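Local coordinates for ribosomal RNA processing protein 6 (Trypanosoma brucei brucei, PDB 4NLC) that probably degrades and trims RNA from its 3' end as a 3'-5' exoribonuclease of the nuclear exosome, here represented by its catalytic core, at residues A[92-98]-A[222-227]; A[328-332]-A[358-362]. The protein carries 1 engineered substitution. One frame throughout, in Å; residues are numbered along the deposited sequence.

Interaction 1 (A[92-98]-A[222-227]); sequences EIAVDLE and DTHFLL
A94 turns its methyl toward the turn between helices 213-224 and 226-238, and the apolar half of the contact gathers round it. Its CB lies 3.6 Å from CB of L226 and 3.9 Å from CG of L227, while the carbonyl O of T223 approaches the same methyl; a side chain this small lets the helical turn come close to the strand. L227 has CG anti to its own carbonyl carbon (chi1 -65°), which puts CG beside A94, with CD2 reaching to the strand backbone, 3.7 Å from C of I93. E92 adds the aliphatic part of its chain, CG to L227 CD2 at 3.8 Å, and sends its carboxylate away to a salt bridge with R117.

Threonine divides its two branches: CG2 of T223 packs 3.7 Å from CB of D96, whereas OG1 hydrogen-bonds S115 on the adjoining strand. Strand 92-100 is a central member of the mixed RNase H-like sheet, and D96, E98, D154 and D222 match the acidic signature of DEDD exonucleases, whose carboxylates bind two metal ions in relatives.

The polar half accordingly sets acid against acid. OD2 of D222 comes 3.0 Å from OE2 of E98 and 3.1 Å from OD2 of D96, two acceptors each time and no hydrogen bond, consistent with a metal-ion site; the D96 and D222 carboxylate planes differ by 52°, those of E98 and D222 by 36°. E98 reaches this point through a bend at chi2. OD1 of D96 takes a weak bond from N of L97 and lies close to OD2 of D154, another acid.

Interaction 2 (A[328-332]-A[358-362]); sequences KLPTS and VKDAI
V358, near the C-terminal end of helix 351-359, is the hub of this contact in the helical HRDC-domain region, where it meets the linker between helices 319-328 and 333-339. Its CG1 stands anti to the backbone N (chi1 178°), and this directs the methyl at the linker backbone: it lies 3.6 Å from C of L329 and makes a short van der Waals contact of 3.1 Å with the carbonyl O of P330. Beta-branching suits valine to this place, since it offers a second methyl, CG2, to the ring of P330.

Side-chain contacts are looser. CB of L329 touches V358 CG1 at 4.0 Å and I362 CG2 at 4.3 Å, and V358 CG2 comes alongside CG of P330. L329 is the first residue after helix 319-328 to leave helical geometry, with a positive phi of 48°; helical geometry is disfavoured before a proline, consistent with the helix stopping here. P330 also packs on I325 and V336, while L329 reaches V294 of helix 289-309.

Nearer solvent, T331 CG2 meets I362 CD1, and the extended chain of K359 brings its CE within 4.1 Å of the T331 carbonyl O.

Interaction 1 closes before interaction 2 opens along the chain, and the two share no helix or strand. Their centres are 52 Å apart, on opposite sides of the chain's centre, with about 36 Å between nearest atoms. The first joins the mixed sheet to two successive helices of the exonuclease fold; the second fastens the end of helix 351-359 to an interhelical linker in the all-helical HRDC region near the C-terminus. The probable catalytic acids are thus far from the packing of the helical lobe. Helix 319-328, which leads into interaction 2, carries the engineered S321, and the disulfide with C340 seen in another structure is absent here.

Interaction 1 (A[92-98]-A[222-227])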
loop_
_atom_site.group_PDB
_atom_site.type_symbol
_atom_site.label_atom_id
_atom_site.label_comp_id
_atom_site.label_asym_id
_atom_site.label_seq_id
_atom_site.Cartn_x
_atom_site.Cartn_y
_atom_site.Cartn_z
ATOM N N GLU A 92 -23.082 0.219 0.466
ATOM C CA GLU A 92 -21.873 0.635 -0.221
ATOM C C GLU A 92 -21.090 1.649 0.598
ATOM O O GLU A 92 -21.670 2.569 1.182
ATOM C CB GLU A 92 -22.096 1.110 -1.677
ATOM C CG GLU A 92 -22.828 2.426 -1.854
ATOM C CD GLU A 92 -24.334 2.361 -1.747
ATOM O OE1 GLU A 92 -24.915 1.304 -2.089
ATOM O OE2 GLU A 92 -24.931 3.362 -1.287
ATOM N N ILE A 93 -19.759 1.455 0.650
ATOM C CA ILE A 93 -18.847 2.337 1.391
ATOM C C ILE A 93 -17.677 2.615 0.499
ATOM O O ILE A 93 -17.345 1.758 -0.328
ATOM C CB ILE A 93 -18.394 1.746 2.767
ATOM C CG1 ILE A 93 -17.409 0.544 2.597
ATOM C CG2 ILE A 93 -19.596 1.392 3.686
ATOM C CD1 ILE A 93 -16.829 -0.062 3.917
ATOM N N ALA A 94 -17.045 3.802 0.664
ATOM C CA ALA A 94 -15.870 4.218 -0.118
ATOM C C ALA A 94 -14.682 4.096 0.801
ATOM O O ALA A 94 -14.749 4.541 1.948
ATOM C CB ALA A 94 -16.020 5.652 -0.588
ATOM N N VAL A 95 -13.615 3.440 0.323
ATOM C CA VAL A 95 -12.421 3.193 1.105
ATOM C C VAL A 95 -11.164 3.660 0.351
ATOM O O VAL A 95 -11.076 3.550 -0.878
ATOM C CB VAL A 95 -12.305 1.693 1.547
ATOM C CG1 VAL A 95 -11.165 1.489 2.561
ATOM C CG2 VAL A 95 -13.628 1.137 2.108
ATOM N N ASP A 96 -10.184 4.159 1.112
ATOM C CA ASP A 96 -8.845 4.511 0.656
ATOM C C ASP A 96 -7.842 4.294 1.811
ATOM O O ASP A 96 -8.233 4.146 2.971
ATOM C CB ASP A 96 -8.761 5.928 0.055
ATOM C CG ASP A 96 -7.489 6.203 -0.757
ATOM O OD1 ASP A 96 -6.860 5.220 -1.248
ATOM O OD2 ASP A 96 -7.128 7.397 -0.911
ATOM N N LEU A 97 -6.560 4.234 1.486
ATOM C CA LEU A 97 -5.518 4.014 2.479
ATOM C C LEU A 97 -4.373 4.975 2.235
ATOM O O LEU A 97 -4.107 5.322 1.083
ATOM C CB LEU A 97 -4.952 2.575 2.328
ATOM C CG LEU A 97 -5.847 1.337 2.494
ATOM C CD1 LEU A 97 -5.050 0.066 2.216
ATOM C CD2 LEU A 97 -6.380 1.216 3.887
ATOM N N GLU A 98 -3.649 5.357 3.304
ATOM C CA GLU A 98 -2.380 6.093 3.177
ATOM C C GLU A 98 -1.289 5.125 3.666
ATOM O O GLU A 98 -1.558 4.246 4.501
ATOM C CB GLU A 98 -2.367 7.445 3.893
ATOM C CG GLU A 98 -3.463 8.401 3.433
ATOM C CD GLU A 98 -3.471 8.808 1.969
ATOM O OE1 GLU A 98 -2.414 8.706 1.307
ATOM O OE2 GLU A 98 -4.539 9.246 1.487
ATOM N N ASP A 222 -10.265 12.184 -0.128
ATOM C CA ASP A 222 -9.963 11.042 -0.984
ATOM C C ASP A 222 -11.145 10.050 -1.042
ATOM O O ASP A 222 -11.260 9.329 -2.037
ATOM C CB ASP A 222 -8.680 10.323 -0.517
ATOM C CG ASP A 222 -7.367 10.887 -1.043
ATOM O OD1 ASP A 222 -7.407 11.845 -1.860
ATOM O OD2 ASP A 222 -6.305 10.368 -0.651
ATOM N N THR A 223 -12.044 10.032 -0.003
ATOM C CA THR A 223 -13.210 9.142 -0.019
ATOM C C THR A 223 -14.548 9.877 -0.081
ATOM O O THR A 223 -15.540 9.300 -0.522
ATOM C CB THR A 223 -13.197 8.182 1.178
ATOM O OG1 THR A 223 -13.219 8.924 2.405
ATOM C CG2 THR A 223 -12.046 7.210 1.139
ATOM N N HIS A 224 -14.598 11.115 0.434
ATOM C CA HIS A 224 -15.802 11.960 0.526
ATOM C C HIS A 224 -16.655 12.042 -0.764
ATOM O O HIS A 224 -17.891 12.020 -0.678
ATOM C CB HIS A 224 -15.406 13.357 1.000
ATOM C CG HIS A 224 -16.567 14.285 1.142
ATOM N ND1 HIS A 224 -17.306 14.334 2.301
ATOM C CD2 HIS A 224 -17.091 15.155 0.244
ATOM C CE1 HIS A 224 -18.255 15.230 2.080
ATOM N NE2 HIS A 224 -18.170 15.740 0.847
ATOM N N PHE A 225 -16.006 12.066 -1.946
ATOM C CA PHE A 225 -16.732 12.172 -3.221
ATOM C C PHE A 225 -16.873 10.836 -3.980
ATOM O O PHE A 225 -17.536 10.790 -5.021
ATOM C CB PHE A 225 -16.065 13.222 -4.142
ATOM C CG PHE A 225 -15.691 14.530 -3.473
ATOM C CD1 PHE A 225 -16.602 15.578 -3.398
ATOM C CD2 PHE A 225 -14.414 14.733 -2.970
ATOM C CE1 PHE A 225 -16.247 16.792 -2.810
ATOM C CE2 PHE A 225 -14.080 15.930 -2.339
ATOM C CZ PHE A 225 -14.983 16.964 -2.302
ATOM N N LEU A 226 -16.241 9.774 -3.470
ATOM C CA LEU A 226 -16.140 8.501 -4.147
ATOM C C LEU A 226 -17.470 7.768 -4.347
ATOM O O LEU A 226 -17.648 7.138 -5.394
ATOM C CB LEU A 226 -15.093 7.599 -3.476
ATOM C CG LEU A 226 -14.505 6.450 -4.342
ATOM C CD1 LEU A 226 -14.067 6.950 -5.734
ATOM C CD2 LEU A 226 -13.316 5.791 -3.647
ATOM N N LEU A 227 -18.413 7.857 -3.405
ATOM C CA LEU A 227 -19.699 7.175 -3.634
ATOM C C LEU A 227 -20.548 7.863 -4.695
ATOM O O LEU A 227 -21.246 7.174 -5.416
ATOM C CB LEU A 227 -20.487 6.946 -2.350
ATOM C CG LEU A 227 -19.850 6.001 -1.337
ATOM C CD1 LEU A 227 -20.639 6.014 -0.048
ATOM C CD2 LEU A 227 -19.686 4.604 -1.899
#

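Interaction 2 (A[328-332]-A[358-362])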
loop_
_atom_site.group_PDB
_atom_site.type_symbol
_atom_site.label_atom_id
_atom_site.label_comp_id
_atom_site.label_asym_id
_atom_site.label_seq_id
_atom_site.Cartn_x
_atom_site.Cartn_y
_atom_site.Cartn_z
ATOM N N LYS A 328 34.565 3.851 -7.645
ATOM C CA LYS A 328 35.729 4.377 -6.930
ATOM C C LYS A 328 36.561 3.334 -6.181
ATOM O O LYS A 328 37.723 3.618 -5.883
ATOM C CB LYS A 328 35.305 5.508 -5.964
ATOM C CG LYS A 328 34.794 6.778 -6.657
ATOM C CD LYS A 328 34.119 7.698 -5.642
ATOM C CE LYS A 328 33.875 9.105 -6.151
ATOM N NZ LYS A 328 33.403 10.012 -5.067
ATOM N N LEU A 329 35.972 2.153 -5.845
ATOM C CA LEU A 329 36.607 1.073 -5.053
ATOM C C LEU A 329 37.304 1.616 -3.761
ATOM O O LEU A 329 38.526 1.510 -3.642
ATOM C CB LEU A 329 37.560 0.187 -5.916
ATOM C CG LEU A 329 36.919 -0.564 -7.109
ATOM C CD1 LEU A 329 37.983 -1.131 -8.051
ATOM C CD2 LEU A 329 35.989 -1.690 -6.646
ATOM N N PRO A 330 36.550 2.222 -2.798
ATOM C CA PRO A 330 37.180 2.761 -1.570
ATOM C C PRO A 330 37.929 1.723 -0.719
ATOM O O PRO A 330 37.396 0.645 -0.476
ATOM C CB PRO A 330 35.982 3.332 -0.813
ATOM C CG PRO A 330 34.820 2.562 -1.314
ATOM C CD PRO A 330 35.090 2.443 -2.762
ATOM N N THR A 331 39.161 2.034 -0.274
ATOM C CA THR A 331 39.960 1.055 0.486
ATOM C C THR A 331 40.237 1.432 1.962
ATOM O O THR A 331 41.029 0.751 2.619
ATOM C CB THR A 331 41.245 0.700 -0.247
ATOM O OG1 THR A 331 42.005 1.891 -0.474
ATOM C CG2 THR A 331 40.978 -0.072 -1.552
ATOM N N SER A 332 39.515 2.432 2.491
ATOM C CA SER A 332 39.559 2.891 3.884
ATOM C C SER A 332 38.123 3.226 4.322
ATOM O O SER A 332 37.283 3.556 3.476
ATOM C CB SER A 332 40.477 4.105 4.032
ATOM O OG SER A 332 39.904 5.281 3.481
ATOM N N VAL A 358 34.885 -4.581 -0.818
ATOM C CA VAL A 358 35.796 -3.917 -1.745
ATOM C C VAL A 358 37.171 -4.591 -1.739
ATOM O O VAL A 358 37.739 -4.811 -2.809
ATOM C CB VAL A 358 35.911 -2.397 -1.449
ATOM C CG1 VAL A 358 36.907 -1.725 -2.408
ATOM C CG2 VAL A 358 34.543 -1.721 -1.526
ATOM N N LYS A 359 37.714 -4.876 -0.534
ATOM C CA LYS A 359 39.027 -5.501 -0.353
ATOM C C LYS A 359 39.119 -6.869 -1.009
ATOM O O LYS A 359 40.135 -7.163 -1.625
ATOM C CB LYS A 359 39.404 -5.587 1.132
ATOM C CG LYS A 359 39.893 -4.279 1.724
ATOM C CD LYS A 359 39.972 -4.365 3.230
ATOM C CE LYS A 359 40.456 -3.079 3.836
ATOM N NZ LYS A 359 40.325 -3.091 5.313
ATOM N N ASP A 360 38.058 -7.685 -0.928
ATOM C CA ASP A 360 38.035 -9.027 -1.535
ATOM C C ASP A 360 37.975 -9.005 -3.073
ATOM O O ASP A 360 38.233 -10.032 -3.719
ATOM C CB ASP A 360 36.898 -9.882 -0.935
ATOM C CG ASP A 360 36.991 -10.127 0.567
ATOM O OD1 ASP A 360 38.075 -9.909 1.142
ATOM O OD2 ASP A 360 35.982 -10.546 1.160
ATOM N N ALA A 361 37.688 -7.827 -3.660
ATOM C CA ALA A 361 37.602 -7.659 -5.111
ATOM C C ALA A 361 38.792 -6.935 -5.770
ATOM O O ALA A 361 38.995 -7.115 -6.972
ATOM C CB ALA A 361 36.304 -6.970 -5.475
ATOM N N ILE A 362 39.580 -6.144 -5.030
ATOM C CA ILE A 362 40.709 -5.441 -5.669
ATOM C C ILE A 362 41.881 -6.427 -5.963
ATOM O O ILE A 362 41.943 -7.519 -5.384
ATOM C CB ILE A 362 41.157 -4.122 -4.974
ATOM C CG1 ILE A 362 41.890 -4.364 -3.658
ATOM C CG2 ILE A 362 39.979 -3.146 -4.797
ATOM C CD1 ILE A 362 43.027 -3.346 -3.419
#